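Local coordinates for protein acetate kinase (PDB 4H0O) that interconverts acetate and acetyl phosphate as a pyrophosphate-dependent acetate kinase of the ASKHA superfamily, probably with magnesium as cofactor, at residues Y188-N193 with E390-L395. Residues are numbered along the deposited sequence; the frame is centred on the assembly and turned at random.
Sequences YEYVIN and EELVIL
The backbone N of Leu392 donates a hydrogen bond to Asp389 OD2, which also takes a weak one from Glu391 N at the start of helix 390-402, where Leu392 and Val393 receive the ring of Tyr190 from helix 185-195. The tyrosine reaches across with CG anti to its own N (chi1 176°), and its ring runs along the backbone from Val393 back to Leu392. At the ring's base, Val393 CG2 sits over one face, 4.1 Å from the centroid and 28° off the normal. This CH-pi contact is displaced toward the root of the side chain, with CG2 coming to 3.6 Å from Tyr190 CG and 3.8 Å from Tyr190 CB. The CD1 and CE1 side of the ring lies beside the main chain: Tyr190 CD1 is 3.8 Å from Val393 CA, and the carbonyl oxygen of Leu392 approaches the ring obliquely, 3.7 Å from CE1. In this two-domain kinase built from ribonuclease H-like folds, the contact joins the two lobes across the cleft between them. Helix 185-195 belongs to the lobe of strand 205-211, while the C-terminal helix 390-402, whose Gln396 also touches Tyr190, crosses back to pack on strands 16-21 and 26-31 of the other lobe; there Leu392 also touches Phe31, and Glu391 OE2 is hydrogen-bonded to Asn20 ND2. Glu390, a predicted magnesium ligand, opens this C-terminal helix, and the Val393 side chain lies about 6 Å from those of Arg97 and Asp154, predicted substrate-binding and active-site residues. The two segments are closest at Tyr190 and Val393, whose CA atoms are 5.7 Å apart. Farther out, the tyrosine hydroxyl rests on aliphatic carbon, with OH 3.7 Å from Leu392 CD1 and also against Leu392 CB.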
loop_
_atom_site.group_PDB
_atom_site.type_symbol
_atom_site.label_atom_id
_atom_site.label_comp_id
_atom_site.label_asym_id
_atom_site.label_seq_id
_atom_site.Cartn_x
_atom_site.Cartn_y
_atom_site.Cartn_z
ATOM N N TYR B 188 -9.026 -14.237 12.404
ATOM C CA TYR B 188 -9.852 -13.047 12.591
ATOM C C TYR B 188 -11.237 -13.361 13.161
ATOM O O TYR B 188 -11.655 -12.744 14.141
ATOM C CB TYR B 188 -9.977 -12.269 11.274
ATOM C CG TYR B 188 -8.706 -11.555 10.873
ATOM C CD1 TYR B 188 -7.998 -10.800 11.795
ATOM C CD2 TYR B 188 -8.211 -11.642 9.578
ATOM C CE1 TYR B 188 -6.840 -10.147 11.444
ATOM C CE2 TYR B 188 -7.049 -10.987 9.216
ATOM C CZ TYR B 188 -6.368 -10.244 10.159
ATOM O OH TYR B 188 -5.206 -9.589 9.827
ATOM N N GLU B 189 -11.950 -14.311 12.559
ATOM C CA GLU B 189 -13.299 -14.622 13.035
ATOM C C GLU B 189 -13.288 -15.327 14.389
ATOM O O GLU B 189 -14.268 -15.269 15.133
ATOM C CB GLU B 189 -14.129 -15.390 11.994
ATOM C CG GLU B 189 -13.483 -16.630 11.415
ATOM C CD GLU B 189 -14.274 -17.191 10.241
ATOM O OE1 GLU B 189 -15.519 -17.268 10.345
ATOM O OE2 GLU B 189 -13.652 -17.549 9.215
ATOM N N TYR B 190 -12.172 -15.968 14.722
ATOM C CA TYR B 190 -12.019 -16.539 16.055
ATOM C C TYR B 190 -11.865 -15.431 17.092
ATOM O O TYR B 190 -12.498 -15.465 18.149
ATOM C CB TYR B 190 -10.815 -17.476 16.130
ATOM C CG TYR B 190 -10.571 -18.004 17.530
ATOM C CD1 TYR B 190 -11.290 -19.087 18.017
ATOM C CD2 TYR B 190 -9.626 -17.416 18.366
ATOM C CE1 TYR B 190 -11.075 -19.574 19.296
ATOM C CE2 TYR B 190 -9.409 -17.893 19.648
ATOM C CZ TYR B 190 -10.137 -18.974 20.105
ATOM O OH TYR B 190 -9.926 -19.458 21.373
ATOM N N VAL B 191 -11.002 -14.463 16.791
ATOM C CA VAL B 191 -10.755 -13.342 17.692
ATOM C C VAL B 191 -12.019 -12.509 17.890
ATOM O O VAL B 191 -12.389 -12.189 19.020
ATOM C CB VAL B 191 -9.600 -12.454 17.186
ATOM C CG1 VAL B 191 -9.553 -11.148 17.959
ATOM C CG2 VAL B 191 -8.273 -13.189 17.310
ATOM N N ILE B 192 -12.680 -12.169 16.785
ATOM C CA ILE B 192 -13.953 -11.452 16.833
ATOM C C ILE B 192 -14.977 -12.180 17.706
ATOM O O ILE B 192 -15.647 -11.567 18.542
ATOM C CB ILE B 192 -14.537 -11.244 15.419
ATOM C CG1 ILE B 192 -13.680 -10.252 14.635
ATOM C CG2 ILE B 192 -15.971 -10.738 15.491
ATOM C CD1 ILE B 192 -13.442 -8.949 15.382
ATOM N N ASN B 193 -15.087 -13.490 17.521
ATOM C CA ASN B 193 -16.044 -14.275 18.289
ATOM C C ASN B 193 -15.717 -14.293 19.781
ATOM O O ASN B 193 -16.615 -14.278 20.621
ATOM C CB ASN B 193 -16.144 -15.700 17.744
ATOM C CG ASN B 193 -17.212 -16.514 18.447
ATOM O OD1 ASN B 193 -18.395 -16.435 18.108
ATOM N ND2 ASN B 193 -16.802 -17.300 19.438
ATOM N N GLU B 390 -3.986 -21.975 17.147
ATOM C CA GLU B 390 -4.371 -22.638 15.902
ATOM C C GLU B 390 -5.473 -23.690 16.031
ATOM O O GLU B 390 -6.399 -23.723 15.220
ATOM C CB GLU B 390 -3.147 -23.287 15.251
ATOM C CG GLU B 390 -2.095 -22.316 14.752
ATOM C CD GLU B 390 -1.048 -22.998 13.891
ATOM O OE1 GLU B 390 -1.180 -22.955 12.648
ATOM O OE2 GLU B 390 -0.097 -23.581 14.456
ATOM N N GLU B 391 -5.369 -24.552 17.038
ATOM C CA GLU B 391 -6.317 -25.657 17.181
ATOM C C GLU B 391 -7.695 -25.188 17.624
ATOM O O GLU B 391 -8.707 -25.637 17.083
ATOM C CB GLU B 391 -5.781 -26.725 18.135
ATOM C CG GLU B 391 -4.719 -27.616 17.515
ATOM C CD GLU B 391 -3.431 -26.874 17.229
ATOM O OE1 GLU B 391 -3.075 -25.968 18.014
ATOM O OE2 GLU B 391 -2.779 -27.192 16.213
ATOM N N LEU B 392 -7.731 -24.285 18.602
ATOM C CA LEU B 392 -8.991 -23.722 19.079
ATOM C C LEU B 392 -9.714 -23.000 17.945
ATOM O O LEU B 392 -10.944 -23.012 17.878
ATOM C CB LEU B 392 -8.750 -22.762 20.245
ATOM C CG LEU B 392 -8.051 -23.339 21.477
ATOM C CD1 LEU B 392 -7.931 -22.294 22.578
ATOM C CD2 LEU B 392 -8.788 -24.564 21.988
ATOM N N VAL B 393 -8.939 -22.385 17.054
ATOM C CA VAL B 393 -9.486 -21.670 15.901
ATOM C C VAL B 393 -10.264 -22.601 14.969
ATOM O O VAL B 393 -11.368 -22.273 14.529
ATOM C CB VAL B 393 -8.373 -20.946 15.114
ATOM C CG1 VAL B 393 -8.886 -20.470 13.773
ATOM C CG2 VAL B 393 -7.834 -19.773 15.914
ATOM N N ILE B 394 -9.686 -23.763 14.677
ATOM C CA ILE B 394 -10.353 -24.761 13.842
ATOM C C ILE B 394 -11.503 -25.411 14.609
ATOM O O ILE B 394 -12.559 -25.701 14.037
ATOM C CB ILE B 394 -9.370 -25.847 13.359
ATOM C CG1 ILE B 394 -8.208 -25.209 12.595
ATOM C CG2 ILE B 394 -10.080 -26.875 12.487
ATOM C CD1 ILE B 394 -7.117 -26.190 12.215
ATOM N N LEU B 395 -11.292 -25.636 15.905
ATOM C CA LEU B 395 -12.322 -26.207 16.766
ATOM C C LEU B 395 -13.538 -25.287 16.846
ATOM O O LEU B 395 -14.680 -25.748 16.804
ATOM C CB LEU B 395 -11.767 -26.463 18.169
ATOM C CG LEU B 395 -12.743 -27.126 19.145
ATOM C CD1 LEU B 395 -13.130 -28.508 18.645
ATOM C CD2 LEU B 395 -12.163 -27.206 20.550
#